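Local coordinates for protein N-acetylglucosamine-6-phosphate deacetylase (PDB 1O12) that probably removes the acetyl group from N-acetylglucosamine-6-phosphate, using a divalent metal cation bound in each subunit, at residues L19-I24 / R50-P55; H61-V66 / D267-A272; Y130-K135 / H188-F193; A159-F164 / D181-A186. One frame throughout, in Å; residues are numbered along the deposited sequence.

Contact 1 (L19-I24 / R50-P55); sequences LIVDPI and RGVLMP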
loop_
_atom_site.group_PDB
_atom_site.type_symbol
_atom_site.label_atom_id
_atom_site.label_comp_id
_atom_site.label_asym_id
_atom_site.label_seq_id
_atom_site.Cartn_x
_atom_site.Cartn_y
_atom_site.Cartn_z
ATOM N N LEU A 19 1.922 19.383 -28.631
ATOM C CA LEU A 19 2.384 18.208 -27.933
ATOM C C LEU A 19 1.109 17.385 -27.749
ATOM O O LEU A 19 0.358 17.616 -26.816
ATOM C CB LEU A 19 2.940 18.580 -26.569
ATOM C CG LEU A 19 3.945 17.569 -26.026
ATOM C CD1 LEU A 19 4.242 17.915 -24.545
ATOM C CD2 LEU A 19 3.420 16.166 -26.153
ATOM N N ILE A 20 0.861 16.451 -28.664
ATOM C CA ILE A 20 -0.318 15.586 -28.614
ATOM C C ILE A 20 -0.169 14.536 -27.505
ATOM O O ILE A 20 0.858 13.862 -27.409
ATOM C CB ILE A 20 -0.498 14.839 -29.936
ATOM C CG1 ILE A 20 -0.589 15.848 -31.076
ATOM C CG2 ILE A 20 -1.738 13.917 -29.867
ATOM C CD1 ILE A 20 -0.312 15.206 -32.463
ATOM N N VAL A 21 -1.201 14.371 -26.694
ATOM C CA VAL A 21 -1.111 13.411 -25.627
ATOM C C VAL A 21 -2.258 12.441 -25.632
ATOM O O VAL A 21 -3.389 12.823 -25.365
ATOM C CB VAL A 21 -1.091 14.104 -24.258
ATOM C CG1 VAL A 21 -0.835 13.105 -23.188
ATOM C CG2 VAL A 21 -0.055 15.225 -24.242
ATOM N N ASP A 22 -1.955 11.187 -25.948
ATOM C CA ASP A 22 -2.932 10.112 -25.956
ATOM C C ASP A 22 -2.517 9.104 -24.853
ATOM O O ASP A 22 -1.341 8.758 -24.713
ATOM C CB ASP A 22 -2.966 9.423 -27.334
ATOM C CG ASP A 22 -4.064 8.372 -27.441
ATOM O OD1 ASP A 22 -5.245 8.747 -27.505
ATOM O OD2 ASP A 22 -3.747 7.168 -27.442
ATOM N N PRO A 23 -3.480 8.623 -24.067
ATOM C CA PRO A 23 -3.263 7.669 -22.977
ATOM C C PRO A 23 -2.640 6.376 -23.457
ATOM O O PRO A 23 -1.994 5.676 -22.689
ATOM C CB PRO A 23 -4.664 7.378 -22.466
ATOM C CG PRO A 23 -5.497 8.511 -22.991
ATOM C CD PRO A 23 -4.913 8.804 -24.323
ATOM N N ILE A 24 -2.856 6.042 -24.721
ATOM C CA ILE A 24 -2.350 4.781 -25.238
ATOM C C ILE A 24 -1.178 4.886 -26.194
ATOM O O ILE A 24 -0.226 4.128 -26.103
ATOM C CB ILE A 24 -3.500 3.992 -25.912
ATOM C CG1 ILE A 24 -4.498 3.536 -24.844
ATOM C CG2 ILE A 24 -2.959 2.772 -26.643
ATOM C CD1 ILE A 24 -5.727 2.888 -25.431
ATOM N N ARG A 50 3.658 24.034 -29.701
ATOM C CA ARG A 50 2.954 25.284 -29.398
ATOM C C ARG A 50 2.355 25.238 -27.984
ATOM O O ARG A 50 2.296 26.244 -27.274
ATOM C CB ARG A 50 1.826 25.474 -30.448
ATOM C CG ARG A 50 1.037 26.808 -30.401
ATOM C CD ARG A 50 -0.528 26.646 -30.442
ATOM N NE ARG A 50 -1.072 26.030 -31.666
ATOM C CZ ARG A 50 -2.262 26.332 -32.194
ATOM N NH1 ARG A 50 -3.043 27.248 -31.614
ATOM N NH2 ARG A 50 -2.679 25.722 -33.303
ATOM N N GLY A 51 1.893 24.060 -27.596
ATOM C CA GLY A 51 1.295 23.866 -26.292
ATOM C C GLY A 51 0.987 22.382 -26.156
ATOM O O GLY A 51 1.493 21.547 -26.934
ATOM N N VAL A 52 0.173 22.034 -25.170
ATOM C CA VAL A 52 -0.178 20.634 -24.968
ATOM C C VAL A 52 -1.629 20.437 -25.343
ATOM O O VAL A 52 -2.457 21.304 -25.097
ATOM C CB VAL A 52 0.024 20.199 -23.479
ATOM C CG1 VAL A 52 -0.220 18.705 -23.331
ATOM C CG2 VAL A 52 1.419 20.564 -23.014
ATOM N N LEU A 53 -1.928 19.304 -25.960
ATOM C CA LEU A 53 -3.306 18.980 -26.342
ATOM C C LEU A 53 -3.609 17.643 -25.682
ATOM O O LEU A 53 -2.874 16.665 -25.882
ATOM C CB LEU A 53 -3.446 18.827 -27.849
ATOM C CG LEU A 53 -4.902 18.790 -28.328
ATOM C CD1 LEU A 53 -5.453 20.199 -28.288
ATOM C CD2 LEU A 53 -5.018 18.236 -29.765
HETATM N N MSE A 54 -4.670 17.601 -24.885
HETATM C CA MSE A 54 -5.050 16.372 -24.197
HETATM C C MSE A 54 -6.544 16.103 -24.376
HETATM O O MSE A 54 -7.302 16.996 -24.784
HETATM C CB MSE A 54 -4.783 16.490 -22.691
HETATM C CG MSE A 54 -3.412 16.988 -22.275
HETATM SE SE MSE A 54 -3.262 17.081 -20.291
HETATM C CE MSE A 54 -3.389 15.135 -19.953
ATOM N N PRO A 55 -6.985 14.869 -24.066
ATOM C CA PRO A 55 -8.410 14.519 -24.186
ATOM C C PRO A 55 -9.165 15.392 -23.175
ATOM O O PRO A 55 -8.618 15.717 -22.129
ATOM C CB PRO A 55 -8.442 13.040 -23.792
ATOM C CG PRO A 55 -7.081 12.565 -24.208
ATOM C CD PRO A 55 -6.179 13.685 -23.734
#

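Contact 2 (H61-V66 / D267-A272); sequences HIHGVV and DSISAA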
loop_
_atom_site.group_PDB
_atom_site.type_symbol
_atom_site.label_atom_id
_atom_site.label_comp_id
_atom_site.label_asym_id
_atom_site.label_seq_id
_atom_site.Cartn_x
_atom_site.Cartn_y
_atom_site.Cartn_z
ATOM N N HIS A 61 -17.252 13.252 -10.304
ATOM C CA HIS A 61 -17.630 13.542 -8.929
ATOM C C HIS A 61 -17.475 15.010 -8.569
ATOM O O HIS A 61 -16.412 15.422 -8.112
ATOM C CB HIS A 61 -16.772 12.692 -7.980
ATOM C CG HIS A 61 -17.316 12.605 -6.594
ATOM N ND1 HIS A 61 -16.881 11.669 -5.681
ATOM C CD2 HIS A 61 -18.261 13.337 -5.957
ATOM C CE1 HIS A 61 -17.533 11.824 -4.543
ATOM N NE2 HIS A 61 -18.378 12.828 -4.684
ATOM N N ILE A 62 -18.533 15.792 -8.782
ATOM C CA ILE A 62 -18.546 17.217 -8.446
ATOM C C ILE A 62 -19.983 17.617 -8.073
ATOM O O ILE A 62 -20.911 17.382 -8.845
ATOM C CB ILE A 62 -18.032 18.108 -9.636
ATOM C CG1 ILE A 62 -18.301 19.591 -9.346
ATOM C CG2 ILE A 62 -18.676 17.701 -10.934
ATOM C CD1 ILE A 62 -17.740 20.538 -10.412
ATOM N N HIS A 63 -20.146 18.239 -6.906
ATOM C CA HIS A 63 -21.454 18.666 -6.397
ATOM C C HIS A 63 -21.930 20.006 -6.961
ATOM O O HIS A 63 -23.083 20.168 -7.338
ATOM C CB HIS A 63 -21.386 18.765 -4.861
ATOM C CG HIS A 63 -20.901 17.513 -4.208
ATOM N ND1 HIS A 63 -21.719 16.428 -3.994
ATOM C CD2 HIS A 63 -19.656 17.124 -3.834
ATOM C CE1 HIS A 63 -21.002 15.422 -3.521
ATOM N NE2 HIS A 63 -19.746 15.817 -3.418
ATOM N N GLY A 64 -21.012 20.968 -6.997
ATOM C CA GLY A 64 -21.323 22.295 -7.464
ATOM C C GLY A 64 -20.014 23.035 -7.564
ATOM O O GLY A 64 -18.958 22.471 -7.245
ATOM N N VAL A 65 -20.072 24.284 -8.025
ATOM C CA VAL A 65 -18.877 25.099 -8.180
ATOM C C VAL A 65 -19.331 26.532 -8.506
ATOM O O VAL A 65 -20.352 26.715 -9.163
ATOM C CB VAL A 65 -17.960 24.508 -9.318
ATOM C CG1 VAL A 65 -18.708 24.476 -10.648
ATOM C CG2 VAL A 65 -16.693 25.328 -9.457
ATOM N N VAL A 66 -18.585 27.535 -8.028
ATOM C CA VAL A 66 -18.883 28.970 -8.245
ATOM C C VAL A 66 -20.362 29.386 -8.068
ATOM O O VAL A 66 -20.922 30.141 -8.874
ATOM C CB VAL A 66 -18.373 29.457 -9.657
ATOM C CG1 VAL A 66 -16.856 29.556 -9.676
ATOM C CG2 VAL A 66 -18.814 28.491 -10.744
ATOM N N ASP A 267 -14.789 16.656 -6.386
ATOM C CA ASP A 267 -15.588 16.610 -5.155
ATOM C C ASP A 267 -15.817 18.052 -4.717
ATOM O O ASP A 267 -15.986 18.361 -3.541
ATOM C CB ASP A 267 -14.865 15.810 -4.055
ATOM C CG ASP A 267 -15.771 15.498 -2.818
ATOM O OD1 ASP A 267 -16.949 15.066 -2.962
ATOM O OD2 ASP A 267 -15.280 15.661 -1.675
ATOM N N SER A 268 -15.810 18.929 -5.701
ATOM C CA SER A 268 -16.007 20.345 -5.509
ATOM C C SER A 268 -17.439 20.678 -5.068
ATOM O O SER A 268 -18.398 19.962 -5.388
ATOM C CB SER A 268 -15.691 21.041 -6.837
ATOM O OG SER A 268 -16.027 22.407 -6.862
ATOM N N ILE A 269 -17.584 21.753 -4.309
ATOM C CA ILE A 269 -18.917 22.181 -3.905
ATOM C C ILE A 269 -19.152 23.596 -4.449
ATOM O O ILE A 269 -18.229 24.211 -4.984
ATOM C CB ILE A 269 -19.087 22.159 -2.376
ATOM C CG1 ILE A 269 -18.079 23.096 -1.712
ATOM C CG2 ILE A 269 -18.946 20.731 -1.883
ATOM C CD1 ILE A 269 -18.154 23.083 -0.187
ATOM N N SER A 270 -20.384 24.086 -4.343
ATOM C CA SER A 270 -20.754 25.426 -4.805
ATOM C C SER A 270 -19.785 26.526 -4.354
ATOM O O SER A 270 -19.513 27.462 -5.096
ATOM C CB SER A 270 -22.158 25.771 -4.307
ATOM O OG SER A 270 -22.222 25.668 -2.888
ATOM N N ALA A 271 -19.261 26.404 -3.141
ATOM C CA ALA A 271 -18.335 27.389 -2.597
ATOM C C ALA A 271 -17.040 27.561 -3.396
ATOM O O ALA A 271 -16.395 28.605 -3.309
ATOM C CB ALA A 271 -17.990 27.025 -1.152
ATOM N N ALA A 272 -16.646 26.551 -4.166
ATOM C CA ALA A 272 -15.407 26.641 -4.917
ATOM C C ALA A 272 -15.392 27.883 -5.786
ATOM O O ALA A 272 -16.333 28.137 -6.531
ATOM C CB ALA A 272 -15.218 25.401 -5.762
#

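Contact 3 (Y130-K135 / H188-F193); sequences YISKEK and HSIATF. With FE (Fe (III) ion), chain C.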
loop_
_atom_site.group_PDB
_atom_site.type_symbol
_atom_site.label_atom_id
_atom_site.label_comp_id
_atom_site.label_asym_id
_atom_site.label_seq_id
_atom_site.Cartn_x
_atom_site.Cartn_y
_atom_site.Cartn_z
ATOM N N TYR A 130 -27.509 5.246 0.213
ATOM C CA TYR A 130 -27.247 3.892 0.688
ATOM C C TYR A 130 -25.817 3.701 1.221
ATOM O O TYR A 130 -25.037 2.843 0.767
ATOM C CB TYR A 130 -27.554 2.897 -0.423
ATOM C CG TYR A 130 -28.842 3.230 -1.117
ATOM C CD1 TYR A 130 -30.048 3.260 -0.411
ATOM C CD2 TYR A 130 -28.854 3.593 -2.465
ATOM C CE1 TYR A 130 -31.233 3.656 -1.024
ATOM C CE2 TYR A 130 -30.031 3.990 -3.092
ATOM C CZ TYR A 130 -31.216 4.028 -2.369
ATOM O OH TYR A 130 -32.361 4.500 -2.972
ATOM N N ILE A 131 -25.477 4.489 2.224
ATOM C CA ILE A 131 -24.163 4.396 2.781
ATOM C C ILE A 131 -24.195 4.074 4.250
ATOM O O ILE A 131 -25.260 3.897 4.842
ATOM C CB ILE A 131 -23.363 5.701 2.521
ATOM C CG1 ILE A 131 -24.115 6.923 3.064
ATOM C CG2 ILE A 131 -23.104 5.827 1.025
ATOM C CD1 ILE A 131 -23.399 8.264 2.793
ATOM N N SER A 132 -23.003 3.977 4.822
ATOM C CA SER A 132 -22.824 3.683 6.234
ATOM C C SER A 132 -22.944 4.978 7.046
ATOM O O SER A 132 -22.345 6.004 6.696
ATOM C CB SER A 132 -21.443 3.073 6.429
ATOM O OG SER A 132 -21.017 3.138 7.766
ATOM N N LYS A 133 -23.733 4.951 8.116
ATOM C CA LYS A 133 -23.848 6.146 8.954
ATOM C C LYS A 133 -22.528 6.352 9.723
ATOM O O LYS A 133 -22.180 7.485 10.075
ATOM C CB LYS A 133 -25.020 6.020 9.937
ATOM C CG LYS A 133 -26.408 6.073 9.280
ATOM C CD LYS A 133 -27.440 5.482 10.212
ATOM C CE LYS A 133 -28.828 5.523 9.628
ATOM N NZ LYS A 133 -29.838 5.241 10.694
ATOM N N GLU A 134 -21.783 5.268 9.959
ATOM C CA GLU A 134 -20.524 5.370 10.691
ATOM C C GLU A 134 -19.405 6.062 9.883
ATOM O O GLU A 134 -18.393 6.507 10.435
ATOM C CB GLU A 134 -20.069 3.979 11.152
ATOM C CG GLU A 134 -19.032 4.044 12.274
ATOM C CD GLU A 134 -18.540 2.677 12.743
ATOM O OE1 GLU A 134 -19.404 1.806 13.026
ATOM O OE2 GLU A 134 -17.297 2.484 12.846
ATOM N N LYS A 135 -19.594 6.150 8.572
ATOM C CA LYS A 135 -18.630 6.803 7.705
ATOM C C LYS A 135 -19.431 7.754 6.820
ATOM O O LYS A 135 -19.152 7.921 5.642
ATOM C CB LYS A 135 -17.887 5.759 6.857
ATOM C CG LYS A 135 -16.791 5.015 7.603
ATOM C CD LYS A 135 -15.717 5.991 8.038
ATOM C CE LYS A 135 -14.634 5.330 8.831
ATOM N NZ LYS A 135 -13.614 6.328 9.282
ATOM N N HIS A 188 -17.918 5.358 1.715
ATOM C CA HIS A 188 -18.656 5.644 2.951
ATOM C C HIS A 188 -19.090 4.342 3.579
ATOM O O HIS A 188 -20.254 4.141 3.876
ATOM C CB HIS A 188 -19.860 6.511 2.626
ATOM C CG HIS A 188 -19.486 7.866 2.125
ATOM N ND1 HIS A 188 -18.941 8.838 2.946
ATOM C CD2 HIS A 188 -19.542 8.408 0.884
ATOM C CE1 HIS A 188 -18.686 9.921 2.232
ATOM N NE2 HIS A 188 -19.041 9.687 0.977
ATOM N N SER A 189 -18.126 3.461 3.789
ATOM C CA SER A 189 -18.403 2.140 4.307
ATOM C C SER A 189 -17.387 1.622 5.309
ATOM O O SER A 189 -16.248 2.085 5.353
ATOM C CB SER A 189 -18.471 1.186 3.114
ATOM O OG SER A 189 -17.998 -0.110 3.431
ATOM N N ILE A 190 -17.804 0.665 6.134
ATOM C CA ILE A 190 -16.861 0.051 7.079
ATOM C C ILE A 190 -16.690 -1.403 6.695
ATOM O O ILE A 190 -16.075 -2.165 7.409
ATOM C CB ILE A 190 -17.312 0.113 8.567
ATOM C CG1 ILE A 190 -18.742 -0.395 8.714
ATOM C CG2 ILE A 190 -17.122 1.507 9.111
ATOM C CD1 ILE A 190 -19.306 -0.091 10.110
ATOM N N ALA A 191 -17.236 -1.777 5.551
ATOM C CA ALA A 191 -17.139 -3.142 5.079
ATOM C C ALA A 191 -15.722 -3.732 5.144
ATOM O O ALA A 191 -14.704 -3.047 4.938
ATOM C CB ALA A 191 -17.667 -3.230 3.652
ATOM N N THR A 192 -15.680 -5.027 5.406
ATOM C CA THR A 192 -14.437 -5.751 5.496
ATOM C C THR A 192 -14.002 -6.088 4.083
ATOM O O THR A 192 -14.693 -5.796 3.123
ATOM C CB THR A 192 -14.644 -7.069 6.257
ATOM O OG1 THR A 192 -15.631 -7.849 5.569
ATOM C CG2 THR A 192 -15.132 -6.800 7.681
ATOM N N PHE A 193 -12.844 -6.721 3.975
ATOM C CA PHE A 193 -12.314 -7.142 2.698
ATOM C C PHE A 193 -13.238 -8.148 2.024
ATOM O O PHE A 193 -13.454 -8.075 0.806
ATOM C CB PHE A 193 -10.951 -7.781 2.895
ATOM C CG PHE A 193 -10.376 -8.375 1.648
ATOM C CD1 PHE A 193 -9.780 -7.565 0.689
ATOM C CD2 PHE A 193 -10.425 -9.746 1.435
ATOM C CE1 PHE A 193 -9.244 -8.102 -0.454
ATOM C CE2 PHE A 193 -9.885 -10.302 0.279
ATOM C CZ PHE A 193 -9.292 -9.473 -0.667
HETATM FE FE FE C . -18.442 11.668 0.148
#

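Contact 4 (A159-F164 / D181-A186); sequences AKMLTF and DIVLSA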
loop_
_atom_site.group_PDB
_atom_site.type_symbol
_atom_site.label_atom_id
_atom_site.label_comp_id
_atom_site.label_asym_id
_atom_site.label_seq_id
_atom_site.Cartn_x
_atom_site.Cartn_y
_atom_site.Cartn_z
ATOM N N ALA A 159 -29.239 8.533 -14.280
ATOM C CA ALA A 159 -28.255 8.202 -13.254
ATOM C C ALA A 159 -27.145 7.489 -14.035
ATOM O O ALA A 159 -27.432 6.711 -14.953
ATOM C CB ALA A 159 -28.851 7.259 -12.217
ATOM N N LYS A 160 -25.892 7.742 -13.682
ATOM C CA LYS A 160 -24.791 7.114 -14.383
ATOM C C LYS A 160 -23.847 6.423 -13.446
ATOM O O LYS A 160 -23.114 5.530 -13.847
ATOM C CB LYS A 160 -24.020 8.147 -15.198
ATOM C CG LYS A 160 -24.825 8.680 -16.384
ATOM C CD LYS A 160 -25.161 7.587 -17.388
ATOM C CE LYS A 160 -26.158 8.064 -18.461
ATOM N NZ LYS A 160 -26.612 6.989 -19.399
HETATM N N MSE A 161 -23.879 6.830 -12.184
HETATM C CA MSE A 161 -22.984 6.270 -11.193
HETATM C C MSE A 161 -23.650 6.302 -9.833
HETATM O O MSE A 161 -24.498 7.146 -9.565
HETATM C CB MSE A 161 -21.689 7.070 -11.167
HETATM C CG MSE A 161 -20.654 6.484 -10.280
HETATM SE SE MSE A 161 -18.923 7.336 -10.475
HETATM C CE MSE A 161 -18.316 6.547 -12.152
ATOM N N LEU A 162 -23.249 5.406 -8.955
ATOM C CA LEU A 162 -23.867 5.354 -7.648
ATOM C C LEU A 162 -22.856 4.917 -6.618
ATOM O O LEU A 162 -22.219 3.884 -6.795
ATOM C CB LEU A 162 -25.004 4.343 -7.715
ATOM C CG LEU A 162 -25.931 3.862 -6.595
ATOM C CD1 LEU A 162 -25.174 3.620 -5.295
ATOM C CD2 LEU A 162 -27.027 4.846 -6.450
ATOM N N THR A 163 -22.700 5.686 -5.545
ATOM C CA THR A 163 -21.773 5.286 -4.481
ATOM C C THR A 163 -22.517 4.664 -3.284
ATOM O O THR A 163 -23.357 5.313 -2.646
ATOM C CB THR A 163 -20.934 6.464 -3.962
ATOM O OG1 THR A 163 -20.076 6.923 -4.999
ATOM C CG2 THR A 163 -20.076 6.023 -2.768
ATOM N N PHE A 164 -22.176 3.411 -2.975
ATOM C CA PHE A 164 -22.798 2.667 -1.874
ATOM C C PHE A 164 -21.798 1.981 -0.916
ATOM O O PHE A 164 -20.601 1.793 -1.234
ATOM C CB PHE A 164 -23.709 1.593 -2.447
ATOM C CG PHE A 164 -22.963 0.389 -2.945
ATOM C CD1 PHE A 164 -22.988 -0.804 -2.224
ATOM C CD2 PHE A 164 -22.181 0.468 -4.103
ATOM C CE1 PHE A 164 -22.249 -1.892 -2.644
ATOM C CE2 PHE A 164 -21.425 -0.628 -4.537
ATOM C CZ PHE A 164 -21.459 -1.809 -3.808
ATOM N N ASP A 181 -26.836 0.787 -17.226
ATOM C CA ASP A 181 -25.778 1.717 -17.632
ATOM C C ASP A 181 -25.407 2.617 -16.455
ATOM O O ASP A 181 -25.184 3.813 -16.610
ATOM C CB ASP A 181 -26.241 2.564 -18.828
ATOM C CG ASP A 181 -25.075 3.108 -19.660
ATOM O OD1 ASP A 181 -25.308 4.007 -20.515
ATOM O OD2 ASP A 181 -23.923 2.638 -19.474
ATOM N N ILE A 182 -25.387 2.023 -15.267
ATOM C CA ILE A 182 -25.009 2.726 -14.051
ATOM C C ILE A 182 -23.771 2.031 -13.448
ATOM O O ILE A 182 -23.766 0.812 -13.282
ATOM C CB ILE A 182 -26.166 2.719 -13.022
ATOM C CG1 ILE A 182 -27.394 3.416 -13.617
ATOM C CG2 ILE A 182 -25.713 3.378 -11.727
ATOM C CD1 ILE A 182 -28.579 3.515 -12.664
ATOM N N VAL A 183 -22.720 2.804 -13.167
ATOM C CA VAL A 183 -21.504 2.256 -12.581
ATOM C C VAL A 183 -21.617 2.300 -11.048
ATOM O O VAL A 183 -21.947 3.344 -10.483
ATOM C CB VAL A 183 -20.227 3.081 -12.997
ATOM C CG1 VAL A 183 -18.998 2.574 -12.220
ATOM C CG2 VAL A 183 -19.969 2.988 -14.512
ATOM N N LEU A 184 -21.374 1.170 -10.382
ATOM C CA LEU A 184 -21.405 1.131 -8.916
ATOM C C LEU A 184 -20.031 1.489 -8.334
ATOM O O LEU A 184 -19.005 1.153 -8.901
ATOM C CB LEU A 184 -21.812 -0.260 -8.416
ATOM C CG LEU A 184 -23.272 -0.643 -8.655
ATOM C CD1 LEU A 184 -23.554 -1.973 -7.959
ATOM C CD2 LEU A 184 -24.198 0.467 -8.112
ATOM N N SER A 185 -20.002 2.174 -7.207
ATOM C CA SER A 185 -18.725 2.542 -6.607
ATOM C C SER A 185 -18.822 2.427 -5.086
ATOM O O SER A 185 -19.784 2.905 -4.491
ATOM C CB SER A 185 -18.327 3.985 -7.011
ATOM O OG SER A 185 -16.923 4.222 -6.823
ATOM N N ALA A 186 -17.839 1.802 -4.458
ATOM C CA ALA A 186 -17.867 1.627 -3.006
ATOM C C ALA A 186 -17.259 2.835 -2.315
ATOM O O ALA A 186 -16.213 3.348 -2.734
ATOM C CB ALA A 186 -17.115 0.359 -2.611
HETATM O O HOH W 1 -22.605 4.725 -16.555
#

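Contact 1 (L19-I24 / R50-P55)
Leu19 and Val21 meet Gly51, Val52 and Leu53 through the backbone, in the staggered pattern of two parallel strands. Leu19 N donates to Gly51 O at 2.8 Å, Leu53 N returns a bond to Leu19 O at 3.0 Å, and Val21 N then reaches Leu53 O, also at 3.0 Å. The last of these is bent at the hydrogen (135°). The residues between the bonded ones, Ile20 on one strand and Val52 on the other, turn their backbone groups the other way.

On the face that carries Leu19 and Val52, the two side chains lie alongside each other and point the same way, with Leu19 CD1 4.2 Å from Val52 CG2. Tighter is the meeting of Val21 CG2 with Val52 CG1 at 3.6 Å. With Val21 CG1 anti to the backbone N (chi1 -173°), CG2 falls beside that N and reaches across to Val52. Further along, Pro55 has no N-H to continue the bonding; its CD instead rests 3.3 Å from Val21 O, and Pro23 lies near the same ring. Asp22 OD2 closes an Asx turn by accepting from Ile24 N, while its OD1 forms a salt bridge with Arg344 and accepts a hydrogen bond from Ile345 N.

The strands run 20° from parallel. Strand 26-35 continues the pairing beyond Ile20, strand 353-356 flanks 52-55 through Val52 and Met54, and helix 322-336 packs against Val21, Pro23 and Pro55. The pair thus belongs to the small beta-rich part beside the barrel that is familiar in amidohydrolases.

Contact 2 (H61-V66 / D267-A272)
His61 opens the segment by touching Asp267, the predicted proton donor/acceptor, in two ways. Its carbonyl O accepts from Asp267 N at 2.7 Å, and the Asp267 carboxylate lies over one face of its imidazole, displaced toward the rim. The ring's polar bonds lie outside the pair: ND1 to Glu237 and NE2 to Glu127, a ligand of the iron. His61 is therefore a second-shell neighbour of the metal here.

Ile62 follows with an apolar touch, CG1 lying 3.9 Å from Ser268 CB. His63 then grips twice: its backbone N donates to Ser268 O at 2.9 Å, and its ring NE2 donates to Asp267 OD1, also at 2.9 Å. The carboxylate oxygen lies close to the imidazole plane, but it is approached on its anti side, with the two planes 69° apart. With CG placed opposite the carbonyl carbon (chi1 -54°), the ring lies alongside Asp267. This bond probably helps fix the rotation of the carboxylate.

Gly64 N makes a second bond to Ser268 O at 3.2 Å, so that one carbonyl serves two successive amides. In return Ser268 OG donates to Gly64 O at 3.0 Å, within the carbonyl plane. Val65 sets CG2 against Ala272 CB, and Val66 N closes the series on Ala272 O at 2.8 Å, at the last residue of the type I turn that starts at Ile269.

The loop following strand 262-265 is thereby laid along strand 61-65. Thr93 of strand 87-93 lies against His61, and Phe90 against Ile62, while helix 75-83 covers Ile62, Val65 and Val66.

Contact 3 (Y130-K135 / H188-F193)
The metal site at the C-terminal end of the barrel strands, the hallmark location in amidohydrolases, is where His188 meets the loop after strand 121-127. Its NE2 binds the iron(III) ion at 2.2 Å; Glu127 and His209 supply the other two protein ligands. The other ring nitrogen is held by the neighbouring loop: ND1 donates to Lys135 O at 2.9 Å, with the oxygen near the imidazole plane. This bond leaves NE2 to face the metal and fixes the rotation of the ring, a clear case of a second-shell carbonyl positioning a first-shell ligand. It would also be expected to make the imidazole a somewhat stronger electron donor.

The backbone completes the hold, as Ser132 N donates to His188 O at 2.9 Å, close to head-on. Ile131 lies side by side with His188, its CB 3.6 Å from the histidine CB and its CD1 reaching obliquely to the ring.

Farther from the metal, Ile190 fills the angle between Glu134 and Lys135. Lys135 CG, beside its backbone N (chi1 -78°), lies 3.8 Å from Ile190 CG2, and the end of the chain leads away. Ser189 OG, bonded to Glu167, accepts from Ala191 N in an ST turn. The extended chain of Glu134 crosses Ile190 at about a right angle, bringing OE1 to 3.5 Å from its CD1.

Contact 4 (A159-F164 / D181-A186)
Two neighbouring parallel strands of the barrel wall, 159-164 and 183-186, make this largely buried contact; the axes of these short segments approach to 4.6 Å, 25° from parallel. The backbone bonds pass back and forth: Val183 N to Lys160 O, Leu162 N to Val183 O, Ser185 N to Leu162 O at 2.8 Å, and Phe164 N to Ser185 O at 2.9 Å. At the start of the pair, a water donates to both Lys160 O and Asp181 O, bridging the strands ahead of Val183. Nearby, Lys160 NZ and Asp181 OD1 form a long, weak salt bridge at 3.4 Å.

This is the parallel-strand pairing of the TIM-barrel family, with strand 121-127 on the far side of 159-164, and the two faces differ accordingly. One carries Met161, Val183, Thr163 and Ser185. Met161, a selenomethionine, bends at its third torsion (chi3 -77°), laying CE 4.0 Å from Val183 CG1. Thr163 OG1 bonds to His125 and Thr208, and Ser185 OG to Arg206 and Thr208, so a polar network lies near the metal ligands.

The other face is apolar. Leu162 CB packs 4.0 Å from Leu184 CD2, the two side chains pointing the same way. Phe164 CG sits between its backbone N and carbonyl carbon (chi1 78°), which swings the ring back over the neighbouring strand: CE2 comes 3.9 Å from Leu184 CB, and CD2 lies 3.4 Å from Ser185 O. Phe199 meets the same ring from helix 193-200.

In the fold
Contact 1 comes first along the chain and closes before the others open; its centre lies about 27 Å from that of contact 2 and about 39 Å from that of contact 3. Strand 52-59 leads from it directly into strand 61-65 of contact 2. The long loop closed by contact 2 encloses contact 3, which in turn encloses contact 4. Contacts 3 and 4 have centres about 16 Å apart and touch where Ile131 packs on Thr163 and Phe164. Contact 2 comes within about 6 Å of each, nearest atoms. Contacts 2 and 3 lie at the metal-site end, contact 4 leads up to it with its Thr163 end, and contact 1 belongs to the beta-rich part, joined to the barrel through strand 52-59.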